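Local coordinates for protein putative S41 protease (Bacteroides fragilis NCTC 9343, PDB 3K50) that is probably a serine peptidase of family S41 that cleaves peptide bonds, with a PDZ domain that may help it bind its protein substrates, at residues Ala92-Val97 against His112-Met117; Leu138-Tyr143 against Val158-Thr163; Val189-Tyr194 against Asp230-Thr235; Leu262-Lys267 against Val347-Tyr352; Val295-Ala300 against Val318-Thr323. All coordinates share one frame; numbering follows the deposited sequence.

How the contacts relate
Contacts 1 and 2 lie side by side in one antiparallel sheet, where strands 113-117 and 136-146 are neighbours. Contact 1 is buried and apolar, whereas contact 2, at the outermost strand 154-165, mixes aliphatic pairs with exposed polar chains. Contacts 3 and 5, centres about 10 Å apart, share the mixed sheet of the peptidase region. Both are buried, but contact 3 gathers a carboxylate, arginine and tyrosine, while contact 5 is aliphatic along most of its strands, with threonines at and beyond their ends. Contact 4, partly buried, belongs to a third sheet, its centre about 42 Å from that of contact 1, and has two bridging waters. Contacts 1 and 3 touch through Tyr96, Met193 and Tyr233.

Contact 1: Ala92-Val97 against His112-Met117; sequences ALISYV and HWIMMM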
# COMPACT_ATOMS: atom_id res chain seq x y z
N ALA A 92 12.30 18.10 -4.39
CA ALA A 92 11.53 16.99 -3.87
C ALA A 92 10.01 17.12 -4.18
O ALA A 92 9.33 17.99 -3.63
CB ALA A 92 11.75 16.82 -2.35
N LEU A 93 9.50 16.27 -5.06
CA LEU A 93 8.11 16.26 -5.45
C LEU A 93 7.30 15.48 -4.41
O LEU A 93 7.54 14.29 -4.23
CB LEU A 93 7.91 15.61 -6.84
CG LEU A 93 6.48 15.43 -7.33
CD1 LEU A 93 5.74 16.75 -7.29
CD2 LEU A 93 6.39 14.83 -8.76
N ILE A 94 6.33 16.14 -3.77
CA ILE A 94 5.53 15.47 -2.72
C ILE A 94 4.48 14.55 -3.33
O ILE A 94 3.70 14.98 -4.17
CB ILE A 94 4.90 16.52 -1.76
CG1 ILE A 94 6.03 17.25 -1.02
CG2 ILE A 94 3.95 15.82 -0.78
CD1 ILE A 94 5.59 18.45 -0.15
N SER A 95 4.45 13.28 -2.88
CA SER A 95 3.56 12.28 -3.37
C SER A 95 2.40 11.93 -2.40
O SER A 95 1.45 11.35 -2.83
CB SER A 95 4.35 10.98 -3.60
OG SER A 95 4.97 10.55 -2.36
N TYR A 96 2.52 12.24 -1.12
CA TYR A 96 1.54 11.83 -0.10
C TYR A 96 1.79 12.70 1.13
O TYR A 96 2.98 12.96 1.50
CB TYR A 96 1.77 10.36 0.23
CG TYR A 96 0.71 9.72 1.08
CD1 TYR A 96 0.82 9.71 2.42
CD2 TYR A 96 -0.36 9.01 0.52
CE1 TYR A 96 -0.12 9.10 3.22
CE2 TYR A 96 -1.28 8.38 1.30
CZ TYR A 96 -1.15 8.44 2.66
OH TYR A 96 -2.07 7.84 3.49
N VAL A 97 0.71 13.21 1.73
CA VAL A 97 0.81 14.00 2.98
C VAL A 97 -0.11 13.33 4.00
O VAL A 97 -1.31 13.12 3.74
CB VAL A 97 0.37 15.45 2.74
CG1 VAL A 97 0.28 16.27 4.06
CG2 VAL A 97 1.34 16.10 1.78
N HIS A 112 3.13 19.58 -4.74
CA HIS A 112 4.07 20.61 -4.34
C HIS A 112 5.47 20.03 -4.40
O HIS A 112 5.68 18.83 -4.18
CB HIS A 112 3.84 21.08 -2.92
CG HIS A 112 2.76 22.09 -2.79
ND1 HIS A 112 1.88 22.09 -1.74
CD2 HIS A 112 2.41 23.14 -3.58
CE1 HIS A 112 1.04 23.10 -1.88
NE2 HIS A 112 1.34 23.75 -2.99
N TRP A 113 6.42 20.90 -4.67
CA TRP A 113 7.82 20.52 -4.74
C TRP A 113 8.57 21.32 -3.69
O TRP A 113 8.36 22.53 -3.60
CB TRP A 113 8.42 20.89 -6.08
CG TRP A 113 7.86 20.21 -7.28
CD1 TRP A 113 6.65 20.44 -7.84
CD2 TRP A 113 8.53 19.28 -8.13
NE1 TRP A 113 6.51 19.68 -8.98
CE2 TRP A 113 7.65 18.96 -9.18
CE3 TRP A 113 9.78 18.66 -8.09
CZ2 TRP A 113 7.97 18.03 -10.17
CZ3 TRP A 113 10.11 17.78 -9.10
CH2 TRP A 113 9.19 17.47 -10.13
N ILE A 114 9.37 20.65 -2.87
CA ILE A 114 10.23 21.34 -1.90
C ILE A 114 11.53 21.66 -2.66
O ILE A 114 12.19 20.77 -3.20
CB ILE A 114 10.53 20.50 -0.67
CG1 ILE A 114 9.25 20.11 0.07
CG2 ILE A 114 11.36 21.30 0.32
CD1 ILE A 114 9.54 19.20 1.30
N MSE A 115 11.89 22.94 -2.71
CA MSE A 115 13.06 23.42 -3.48
C MSE A 115 14.26 23.87 -2.64
O MSE A 115 15.40 23.80 -3.12
CB MSE A 115 12.66 24.58 -4.38
CG MSE A 115 11.55 24.24 -5.34
SE MSE A 115 11.04 25.73 -6.41
CE MSE A 115 12.45 25.67 -7.83
N MSE A 116 14.00 24.37 -1.43
CA MSE A 116 15.05 24.79 -0.48
C MSE A 116 14.60 24.55 0.94
O MSE A 116 13.39 24.56 1.22
CB MSE A 116 15.31 26.27 -0.59
CG MSE A 116 15.53 26.73 -1.99
SE MSE A 116 17.28 26.43 -2.65
CE MSE A 116 17.70 28.30 -2.26
N MSE A 117 15.57 24.29 1.83
CA MSE A 117 15.32 24.16 3.26
C MSE A 117 16.23 25.13 3.97
O MSE A 117 17.45 25.02 3.90
CB MSE A 117 15.60 22.76 3.77
CG MSE A 117 14.63 21.78 3.30
SE MSE A 117 14.76 20.09 4.26
CE MSE A 117 16.56 19.47 3.64
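Leu93 lies against one face of the Trp113 indole, and this non-hydrogen-bonded pair is the tight part of the contact. Leu93 CD1 makes a CH-pi contact 3.6 Å from the centroid of the Trp113 five-membered ring, while CB sits over the six-membered ring and CD2 reaches its rim at CZ2. With CG anti to the backbone N (chi1 175°), the leucine spreads both methyls along the indole, a broad flat surface well matched to a branched aliphatic chain. Tyr81 meets the same tryptophan edge-to-face. On the other face of the sheet the two segments touch more lightly. There Ala92 CB stands 4.2 Å from Ile114 CB, the small alanine being covered also by Leu80, and Ile94 CD1 reaches Ile114 CG1 at 4.0 Å. The backbones are antiparallel: Ala92 and Ile114 exchange two bonds, and Ile94 N gives a nearly straight one to His112 O (2.8 Å, 171° at the hydrogen). Trp113 CA adds a CA-H...O contact of 3.1 Å to Ala92 O. Toward the partly exposed side, His112 sends its imidazole away from strand 92-97, and its ND1 bonds to Gln109 N. Both segments belong to the PDZ domain, where this pairing joins two middle strands of a five-stranded sheet. Polar demands are thus met mainly by the backbone, leaving the side chains to bury apolar surface, with histidine placed where its ring can find a polar partner.

Contact 2: Leu138-Tyr143 against Val158-Thr163; sequences LQIGVY and VPIGET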
# COMPACT_ATOMS: atom_id res chain seq x y z
N LEU A 138 10.85 26.38 4.32
CA LEU A 138 10.89 25.76 3.00
C LEU A 138 10.54 26.71 1.87
O LEU A 138 9.64 27.54 2.02
CB LEU A 138 9.88 24.60 2.97
CG LEU A 138 9.95 23.52 4.06
CD1 LEU A 138 8.89 22.40 3.84
CD2 LEU A 138 11.36 22.89 4.21
N GLN A 139 11.27 26.63 0.76
CA GLN A 139 10.85 27.28 -0.49
C GLN A 139 10.10 26.16 -1.23
O GLN A 139 10.61 25.07 -1.35
CB GLN A 139 12.01 27.79 -1.32
CG GLN A 139 11.57 28.50 -2.61
CD GLN A 139 12.72 29.11 -3.39
OE1 GLN A 139 13.64 28.42 -3.81
NE2 GLN A 139 12.66 30.43 -3.60
N ILE A 140 8.90 26.45 -1.72
CA ILE A 140 8.02 25.50 -2.35
C ILE A 140 7.78 25.92 -3.80
O ILE A 140 7.71 27.13 -4.08
CB ILE A 140 6.63 25.48 -1.61
CG1 ILE A 140 6.77 24.98 -0.16
CG2 ILE A 140 5.55 24.61 -2.33
CD1 ILE A 140 7.39 23.67 -0.02
N GLY A 141 7.65 24.94 -4.70
CA GLY A 141 7.36 25.22 -6.11
C GLY A 141 6.26 24.34 -6.67
O GLY A 141 5.71 23.52 -5.95
N VAL A 142 5.95 24.54 -7.96
CA VAL A 142 5.00 23.72 -8.71
C VAL A 142 5.54 23.53 -10.12
O VAL A 142 6.37 24.32 -10.58
CB VAL A 142 3.61 24.34 -8.80
CG1 VAL A 142 2.96 24.39 -7.42
CG2 VAL A 142 3.68 25.74 -9.44
N TYR A 143 5.17 22.44 -10.77
CA TYR A 143 5.58 22.20 -12.14
C TYR A 143 4.68 23.05 -13.04
O TYR A 143 3.46 23.00 -12.92
CB TYR A 143 5.45 20.74 -12.52
CG TYR A 143 5.93 20.39 -13.91
CD1 TYR A 143 7.30 20.18 -14.17
CD2 TYR A 143 5.03 20.22 -14.96
CE1 TYR A 143 7.75 19.84 -15.47
CE2 TYR A 143 5.48 19.88 -16.25
CZ TYR A 143 6.85 19.70 -16.50
OH TYR A 143 7.26 19.36 -17.79
N VAL A 158 8.84 25.84 -10.80
CA VAL A 158 8.99 27.27 -10.55
C VAL A 158 8.59 27.62 -9.12
O VAL A 158 7.59 27.11 -8.60
CB VAL A 158 8.17 28.08 -11.56
CG1 VAL A 158 8.63 27.71 -12.99
CG2 VAL A 158 6.69 27.83 -11.41
N PRO A 159 9.38 28.49 -8.45
CA PRO A 159 8.99 28.78 -7.07
C PRO A 159 7.69 29.54 -7.00
O PRO A 159 7.44 30.38 -7.84
CB PRO A 159 10.12 29.69 -6.57
CG PRO A 159 11.22 29.56 -7.58
CD PRO A 159 10.57 29.25 -8.86
N ILE A 160 6.85 29.20 -6.04
CA ILE A 160 5.60 29.89 -5.83
C ILE A 160 5.47 30.50 -4.43
O ILE A 160 4.50 31.23 -4.18
CB ILE A 160 4.38 28.94 -6.04
CG1 ILE A 160 4.41 27.82 -5.02
CG2 ILE A 160 4.39 28.43 -7.47
CD1 ILE A 160 3.09 27.04 -4.91
N GLY A 161 6.36 30.14 -3.50
CA GLY A 161 6.30 30.69 -2.15
C GLY A 161 7.15 30.00 -1.11
O GLY A 161 8.10 29.28 -1.43
N GLU A 162 6.83 30.28 0.15
CA GLU A 162 7.53 29.71 1.30
C GLU A 162 6.57 29.32 2.44
O GLU A 162 5.47 29.83 2.57
CB GLU A 162 8.53 30.72 1.83
CG GLU A 162 9.64 31.07 0.83
CD GLU A 162 10.48 32.29 1.25
OE1 GLU A 162 9.97 33.19 1.96
OE2 GLU A 162 11.65 32.34 0.82
N THR A 163 7.00 28.39 3.27
CA THR A 163 6.23 28.05 4.43
C THR A 163 7.15 27.55 5.51
O THR A 163 8.34 27.19 5.25
CB THR A 163 5.19 26.97 4.10
OG1 THR A 163 4.36 26.76 5.24
CG2 THR A 163 5.88 25.66 3.74
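Val142 and Ile160 meet at about a right angle, their CG2 methyls pressed to 3.4 Å, closer than usual for two carbons. Val142 CG1 touches Ile160 CD1 at 3.7 Å, so both branches of the valine are used. Val158 crosses Val142 obliquely, CG2 to CG2, and Ile140 CG1 meets Thr163 CG2 in the same slanting manner. Gln139 runs beside Pro159, pointing the same way; its extended chain, with CG anti to the backbone N (chi1 -179°), brings NE2 within 4.0 Å of Pro159 CB, a fitting place for a long polar chain at a partly exposed site. A classic beta bulge interrupts the pairing, because Ile160 and Gly161 both face Ile140. Ile140 O takes a bond from Ile160 N (3.0 Å) and a weak one from Gly161 N. Gly161 suits the bulge, since at its backbone angles a CB would jam against the preceding carbonyl O. These strands form the hairpin 136-146/154-165; strand 113-117 flanks 136-146 on its other edge, and Thr163 OG1 bonds to Ala106 O.

Contact 3: Val189-Tyr194 against Asp230-Thr235; sequences VGYLMY and DLRYNT
Tyr191 OH donates to Asp230 OD2 at 2.4 Å, a value so short that it should be taken with caution, the oxygen lying at the ring's edge and the ring and carboxylate planes 63° apart. With Tyr191 CG anti to the backbone N (chi1 169°), the hydroxyl reaches the neighbouring strand. The same carboxylate is gripped side-on by Arg232: NE meets the syn lone pair of OD1 at 2.9 Å, and NH2 forms a salt bridge to OD2. Backbone bonds of the parallel pairing in the peptidase sheet fix the aspartate: Asp230 N gives to Leu192 O, and Tyr194 N donates to Asp230 O at 3.3 Å. Beyond it the type I turn Leu231-Asn234 swings Asn234 ND2 to Tyr194 O (2.9 Å), above the carbonyl plane. Met193, a selenomethionine bent at its second torsion, sets CE 4.0 Å from Tyr233 CD2. Farther out, Glu372 and Glu387 hold Arg232 NH1. Two nitrogens of Arg232, the Tyr191 hydroxyl and backbone bonds thus converge on Asp230, which should fix how its carboxylate is turned.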
# COMPACT_ATOMS: atom_id res chain seq x y z
N VAL A 189 -19.55 8.40 -9.69
CA VAL A 189 -18.31 7.69 -9.44
C VAL A 189 -17.77 7.84 -8.03
O VAL A 189 -17.46 8.95 -7.56
CB VAL A 189 -17.22 8.11 -10.46
CG1 VAL A 189 -16.00 7.12 -10.34
CG2 VAL A 189 -17.74 8.11 -11.88
N GLY A 190 -17.69 6.69 -7.35
CA GLY A 190 -17.09 6.67 -6.02
C GLY A 190 -15.57 6.59 -6.18
O GLY A 190 -15.09 5.76 -6.94
N TYR A 191 -14.83 7.44 -5.48
CA TYR A 191 -13.36 7.39 -5.52
C TYR A 191 -12.86 7.16 -4.08
O TYR A 191 -13.22 7.90 -3.15
CB TYR A 191 -12.75 8.70 -6.08
CG TYR A 191 -11.24 8.76 -5.89
CD1 TYR A 191 -10.40 8.01 -6.71
CD2 TYR A 191 -10.68 9.54 -4.92
CE1 TYR A 191 -9.03 8.04 -6.57
CE2 TYR A 191 -9.28 9.56 -4.73
CZ TYR A 191 -8.49 8.82 -5.56
OH TYR A 191 -7.15 8.80 -5.40
N LEU A 192 -12.06 6.13 -3.91
CA LEU A 192 -11.47 5.85 -2.63
C LEU A 192 -9.98 5.59 -2.72
O LEU A 192 -9.55 4.64 -3.35
CB LEU A 192 -12.14 4.62 -2.00
CG LEU A 192 -11.67 4.09 -0.63
CD1 LEU A 192 -12.05 5.08 0.47
CD2 LEU A 192 -12.28 2.76 -0.36
N MSE A 193 -9.22 6.42 -2.00
CA MSE A 193 -7.78 6.24 -1.81
C MSE A 193 -7.61 5.51 -0.44
O MSE A 193 -7.71 6.14 0.60
CB MSE A 193 -7.06 7.58 -1.87
CG MSE A 193 -5.62 7.48 -2.16
SE MSE A 193 -4.44 6.44 -0.96
CE MSE A 193 -2.85 6.58 -2.09
N TYR A 194 -7.42 4.18 -0.50
CA TYR A 194 -7.35 3.29 0.67
C TYR A 194 -5.93 2.79 0.74
O TYR A 194 -5.50 2.02 -0.12
CB TYR A 194 -8.31 2.11 0.51
CG TYR A 194 -8.36 1.15 1.69
CD1 TYR A 194 -8.90 1.53 2.88
CD2 TYR A 194 -7.97 -0.18 1.56
CE1 TYR A 194 -9.01 0.62 3.99
CE2 TYR A 194 -8.06 -1.10 2.63
CZ TYR A 194 -8.59 -0.69 3.82
OH TYR A 194 -8.70 -1.58 4.86
N ASP A 230 -8.22 3.37 -5.36
CA ASP A 230 -6.84 3.79 -5.52
C ASP A 230 -5.96 3.07 -4.48
O ASP A 230 -5.95 3.41 -3.31
CB ASP A 230 -6.81 5.34 -5.42
CG ASP A 230 -5.49 5.95 -5.80
OD1 ASP A 230 -4.48 5.21 -5.89
OD2 ASP A 230 -5.45 7.18 -6.06
N LEU A 231 -5.27 2.01 -4.93
CA LEU A 231 -4.37 1.22 -4.10
C LEU A 231 -2.91 1.46 -4.50
O LEU A 231 -2.00 0.68 -4.24
CB LEU A 231 -4.70 -0.25 -4.32
CG LEU A 231 -6.10 -0.72 -3.99
CD1 LEU A 231 -6.28 -2.28 -4.24
CD2 LEU A 231 -6.48 -0.33 -2.54
N ARG A 232 -2.64 2.58 -5.13
CA ARG A 232 -1.31 2.75 -5.70
C ARG A 232 -0.10 2.63 -4.78
O ARG A 232 0.99 2.27 -5.26
CB ARG A 232 -1.22 4.07 -6.49
CG ARG A 232 -1.06 5.32 -5.67
CD ARG A 232 -1.02 6.52 -6.58
NE ARG A 232 -2.35 6.88 -7.05
CZ ARG A 232 -2.62 7.82 -7.97
NH1 ARG A 232 -1.65 8.44 -8.64
NH2 ARG A 232 -3.90 8.07 -8.27
N TYR A 233 -0.25 3.00 -3.51
CA TYR A 233 0.82 2.94 -2.58
C TYR A 233 0.49 1.99 -1.46
O TYR A 233 1.15 2.01 -0.44
CB TYR A 233 1.12 4.36 -1.97
CG TYR A 233 1.47 5.43 -2.94
CD1 TYR A 233 2.29 5.15 -4.06
CD2 TYR A 233 1.09 6.78 -2.70
CE1 TYR A 233 2.56 6.12 -4.94
CE2 TYR A 233 1.44 7.78 -3.59
CZ TYR A 233 2.17 7.43 -4.70
OH TYR A 233 2.47 8.41 -5.63
N ASN A 234 -0.49 1.12 -1.67
CA ASN A 234 -0.94 0.17 -0.64
C ASN A 234 -0.10 -1.13 -0.60
O ASN A 234 -0.19 -1.99 -1.48
CB ASN A 234 -2.42 -0.13 -0.87
CG ASN A 234 -3.05 -0.84 0.32
OD1 ASN A 234 -2.45 -1.75 0.89
ND2 ASN A 234 -4.30 -0.46 0.65
N THR A 235 0.71 -1.27 0.45
CA THR A 235 1.68 -2.37 0.57
C THR A 235 1.07 -3.62 1.25
O THR A 235 1.76 -4.61 1.51
CB THR A 235 2.94 -1.92 1.34
OG1 THR A 235 2.61 -1.72 2.71
CG2 THR A 235 3.57 -0.64 0.76

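Contact 4: Leu262-Lys267 against Val347-Tyr352; sequences LRYSDK and VVCNVY
Tyr264 lays one face of its ring over Cys349, whose CB sits 3.6 Å from the ring centroid, almost on the normal, in a CH-pi contact; SG, at 4.1 Å from that centroid, adds a sulfur-aromatic one. Cysteine suits the spot, being slim enough to slip beneath a ring while offering a polarisable sulfur. Followed outward, the tyrosine begins with CB near Val348 O. CG and CD1 pass over Cys349 CB, whereas CD2 stays close to Val348 O. CE2 meets Val348 CG2 at 3.6 Å, the two side chains lying alongside and pointing the same way. CE1 and CZ come near Cys349 SG, and the hydroxyl at the tip bonds to Lys333 NZ.

Within the S41 peptidase region, strand 258-263 here pairs antiparallel with 342-352, in a sheet that also takes in strand 62-65. Arg263 and Asn350 form the hydrogen-bonded pair, Arg263 N to Asn350 O and Asn350 N to Arg263 O (2.8 Å). The adjoining non-hydrogen-bonded pair Leu262 and Val351 buries aliphatic surface. A classic bulge places Val348 and Cys349 both opposite Ala331. Arg263 uses its aliphatic part on the contact, CG touching the edge of the Tyr352 ring at CE2 (4.0 Å), while its guanidinium leads away to a salt bridge with Asp274. Two waters bridge the segments: one, 2.7 Å from Asn350 ND2, accepts from it and donates to Arg263 O; the other links Ser265 N with Val348 O.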
# COMPACT_ATOMS: atom_id res chain seq x y z
N LEU A 262 -7.77 -19.84 1.92
CA LEU A 262 -6.49 -19.78 2.62
C LEU A 262 -6.03 -21.21 2.90
O LEU A 262 -6.69 -21.93 3.66
CB LEU A 262 -6.60 -19.00 3.93
CG LEU A 262 -6.74 -17.44 3.85
CD1 LEU A 262 -7.79 -16.96 2.94
CD2 LEU A 262 -6.96 -16.85 5.20
N ARG A 263 -4.91 -21.60 2.29
CA ARG A 263 -4.32 -22.92 2.43
C ARG A 263 -2.87 -22.89 2.97
O ARG A 263 -1.95 -22.37 2.32
CB ARG A 263 -4.45 -23.63 1.11
CG ARG A 263 -5.90 -23.75 0.63
CD ARG A 263 -6.67 -24.64 1.56
NE ARG A 263 -8.03 -24.98 1.11
CZ ARG A 263 -9.14 -24.34 1.49
NH1 ARG A 263 -9.09 -23.30 2.31
NH2 ARG A 263 -10.29 -24.77 1.04
N TYR A 264 -2.74 -23.40 4.18
CA TYR A 264 -1.48 -23.47 4.92
C TYR A 264 -0.70 -24.75 4.55
O TYR A 264 -1.14 -25.52 3.70
CB TYR A 264 -1.79 -23.40 6.42
CG TYR A 264 -2.29 -22.04 6.84
CD1 TYR A 264 -3.60 -21.64 6.57
CD2 TYR A 264 -1.50 -21.18 7.58
CE1 TYR A 264 -4.09 -20.40 6.97
CE2 TYR A 264 -1.99 -19.92 7.97
CZ TYR A 264 -3.28 -19.55 7.65
OH TYR A 264 -3.76 -18.32 8.04
N SER A 265 0.43 -25.01 5.22
CA SER A 265 1.27 -26.19 4.93
C SER A 265 0.60 -27.42 5.53
O SER A 265 -0.37 -27.29 6.25
CB SER A 265 2.64 -26.05 5.58
OG SER A 265 2.53 -26.29 7.02
N ASP A 266 1.14 -28.60 5.26
CA ASP A 266 0.58 -29.84 5.83
C ASP A 266 0.69 -29.95 7.35
O ASP A 266 0.12 -30.83 7.90
CB ASP A 266 1.09 -31.09 5.13
CG ASP A 266 2.62 -31.25 5.13
OD1 ASP A 266 3.33 -30.67 5.96
OD2 ASP A 266 3.09 -32.02 4.25
N LYS A 267 1.40 -29.05 8.01
CA LYS A 267 1.47 -29.02 9.44
C LYS A 267 0.43 -28.08 10.04
O LYS A 267 0.32 -28.03 11.25
CB LYS A 267 2.84 -28.48 9.94
CG LYS A 267 4.04 -29.43 9.87
CD LYS A 267 5.30 -28.64 10.15
CE LYS A 267 6.44 -29.54 10.59
NZ LYS A 267 7.69 -28.77 10.70
N VAL A 347 5.69 -15.90 5.55
CA VAL A 347 4.71 -16.51 4.65
C VAL A 347 4.13 -17.74 5.37
O VAL A 347 4.87 -18.67 5.72
CB VAL A 347 5.32 -16.95 3.29
CG1 VAL A 347 4.31 -17.72 2.44
CG2 VAL A 347 5.83 -15.77 2.53
N VAL A 348 2.82 -17.75 5.55
CA VAL A 348 2.10 -18.84 6.21
C VAL A 348 1.09 -19.58 5.29
O VAL A 348 0.90 -20.81 5.42
CB VAL A 348 1.38 -18.34 7.51
CG1 VAL A 348 2.44 -17.93 8.55
CG2 VAL A 348 0.35 -17.23 7.20
N CYS A 349 0.48 -18.89 4.34
CA CYS A 349 -0.49 -19.55 3.46
C CYS A 349 -0.61 -19.02 2.07
O CYS A 349 -0.30 -17.89 1.78
CB CYS A 349 -1.90 -19.53 4.05
SG CYS A 349 -2.69 -17.91 4.32
N ASN A 350 -1.06 -19.93 1.20
CA ASN A 350 -1.54 -19.60 -0.13
C ASN A 350 -2.91 -18.94 0.02
O ASN A 350 -3.64 -19.17 1.02
CB ASN A 350 -1.69 -20.86 -0.98
CG ASN A 350 -0.40 -21.33 -1.51
OD1 ASN A 350 0.21 -20.67 -2.35
ND2 ASN A 350 0.02 -22.44 -1.06
N VAL A 351 -3.23 -18.04 -0.91
CA VAL A 351 -4.53 -17.35 -0.91
C VAL A 351 -5.15 -17.47 -2.33
O VAL A 351 -4.89 -16.66 -3.21
CB VAL A 351 -4.38 -15.87 -0.51
CG1 VAL A 351 -5.77 -15.21 -0.40
CG2 VAL A 351 -3.64 -15.77 0.75
N TYR A 352 -5.89 -18.56 -2.57
CA TYR A 352 -6.49 -18.77 -3.88
C TYR A 352 -7.81 -18.06 -3.99
O TYR A 352 -8.51 -17.92 -3.01
CB TYR A 352 -6.74 -20.24 -4.13
CG TYR A 352 -5.44 -21.12 -3.93
CD1 TYR A 352 -4.30 -20.91 -4.70
CD2 TYR A 352 -5.41 -22.12 -3.02
CE1 TYR A 352 -3.14 -21.67 -4.55
CE2 TYR A 352 -4.23 -22.94 -2.87
CZ TYR A 352 -3.13 -22.70 -3.66
OH TYR A 352 -1.97 -23.43 -3.53
O HOH W 1 -0.98 -24.45 0.37
O HOH W 2 1.78 -22.92 6.84

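Contact 5: Val295-Ala300 against Val318-Thr323; sequences VLTTNA and VVLIGT
Thr323 contributes the largest buried surface, lying against Thr297, Thr298 and Asn299 where the two strands run out. Thr323 OG1 comes within 3.1 Å of Thr298 CA; it hydrogen-bonds a water, 2.8 Å away, that reaches Asn299 N weakly. Its backbone is doubly tied to Thr297: Thr323 N gives to Thr297 O, and Thr297 OG1 gives to Thr323 O at 2.9 Å. Thr297 can make that bond because chi1 of 64° sets OG1 between the backbone N and carbonyl carbon, leaving CG2 to pack near Leu320 CD2. A threonine therefore serves polar and apolar neighbours at once. The segments include the ends of strands 292-297 and 317-322, a beta-alpha-beta crossover joined through helix 304-312 and parallel in the peptidase sheet. Gly322, facing Thr297, has no room for a CB beside Thr297 O. Val295 rests its CB on Leu320 CD2 (3.7 Å) and its CG2 by Val318 CG1; a beta-branched residue fits this buried, extended site, whose face is covered by Ile309 of the helix. On the opposite face Leu296 CD2 meets Ile321 CB at 3.9 Å, side by side, with helix 388-398 covering both. Val295 N bonds to Val319 O, and Ile321 N donates to Val295 O.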
# COMPACT_ATOMS: atom_id res chain seq x y z
N VAL A 295 -9.13 -0.18 -10.53
CA VAL A 295 -8.15 -0.27 -9.45
C VAL A 295 -6.85 0.37 -9.95
O VAL A 295 -6.33 0.01 -11.02
CB VAL A 295 -7.95 -1.73 -8.98
CG1 VAL A 295 -6.89 -1.80 -7.82
CG2 VAL A 295 -9.29 -2.33 -8.50
N LEU A 296 -6.42 1.41 -9.24
CA LEU A 296 -5.17 2.12 -9.55
C LEU A 296 -3.98 1.49 -8.81
O LEU A 296 -4.01 1.35 -7.58
CB LEU A 296 -5.33 3.60 -9.20
CG LEU A 296 -6.59 4.31 -9.67
CD1 LEU A 296 -6.57 5.82 -9.37
CD2 LEU A 296 -6.80 4.09 -11.17
N THR A 297 -2.96 1.12 -9.58
CA THR A 297 -1.82 0.31 -9.07
C THR A 297 -0.44 0.82 -9.42
O THR A 297 -0.31 1.59 -10.35
CB THR A 297 -1.93 -1.17 -9.66
OG1 THR A 297 -1.79 -1.18 -11.09
CG2 THR A 297 -3.26 -1.80 -9.32
N THR A 298 0.56 0.46 -8.61
CA THR A 298 1.96 0.67 -8.94
C THR A 298 2.69 -0.55 -8.43
O THR A 298 2.08 -1.49 -7.88
CB THR A 298 2.60 1.95 -8.35
OG1 THR A 298 2.70 1.84 -6.92
CG2 THR A 298 1.84 3.24 -8.78
N ASN A 299 4.00 -0.56 -8.64
CA ASN A 299 4.86 -1.60 -8.11
C ASN A 299 4.73 -1.68 -6.58
O ASN A 299 5.05 -2.69 -6.02
CB ASN A 299 6.34 -1.37 -8.44
CG ASN A 299 6.69 -1.43 -9.95
OD1 ASN A 299 7.84 -1.14 -10.26
ND2 ASN A 299 5.74 -1.79 -10.88
N ALA A 300 4.31 -0.63 -5.89
CA ALA A 300 4.14 -0.72 -4.45
C ALA A 300 2.92 -1.54 -4.02
O ALA A 300 2.85 -1.95 -2.88
CB ALA A 300 4.01 0.70 -3.82
N VAL A 318 -12.73 -6.14 -13.51
CA VAL A 318 -11.73 -5.43 -12.74
C VAL A 318 -10.78 -4.80 -13.77
O VAL A 318 -10.21 -5.52 -14.57
CB VAL A 318 -10.95 -6.39 -11.81
CG1 VAL A 318 -9.88 -5.63 -11.03
CG2 VAL A 318 -11.87 -7.06 -10.86
N VAL A 319 -10.62 -3.47 -13.78
CA VAL A 319 -9.77 -2.83 -14.75
C VAL A 319 -8.64 -2.22 -13.99
O VAL A 319 -8.87 -1.44 -13.10
CB VAL A 319 -10.54 -1.71 -15.52
CG1 VAL A 319 -9.60 -0.86 -16.36
CG2 VAL A 319 -11.76 -2.32 -16.37
N LEU A 320 -7.41 -2.59 -14.34
CA LEU A 320 -6.21 -2.15 -13.70
C LEU A 320 -5.54 -1.05 -14.50
O LEU A 320 -5.31 -1.23 -15.67
CB LEU A 320 -5.24 -3.31 -13.51
CG LEU A 320 -5.75 -4.52 -12.71
CD1 LEU A 320 -4.64 -5.56 -12.62
CD2 LEU A 320 -6.29 -4.08 -11.33
N ILE A 321 -5.29 0.08 -13.84
CA ILE A 321 -4.70 1.28 -14.43
C ILE A 321 -3.50 1.70 -13.62
O ILE A 321 -3.59 1.82 -12.41
CB ILE A 321 -5.73 2.43 -14.49
CG1 ILE A 321 -6.85 2.11 -15.48
CG2 ILE A 321 -5.08 3.80 -14.94
CD1 ILE A 321 -8.04 3.05 -15.36
N GLY A 322 -2.33 1.85 -14.26
CA GLY A 322 -1.11 2.26 -13.50
C GLY A 322 0.06 1.44 -13.98
O GLY A 322 0.23 1.31 -15.17
N THR A 323 0.83 0.84 -13.05
CA THR A 323 1.99 0.03 -13.39
C THR A 323 1.83 -1.32 -12.70
O THR A 323 1.00 -1.47 -11.83
CB THR A 323 3.33 0.71 -13.06
OG1 THR A 323 3.37 1.13 -11.70
CG2 THR A 323 3.59 1.96 -14.01
O HOH W 3 5.78 1.80 -10.39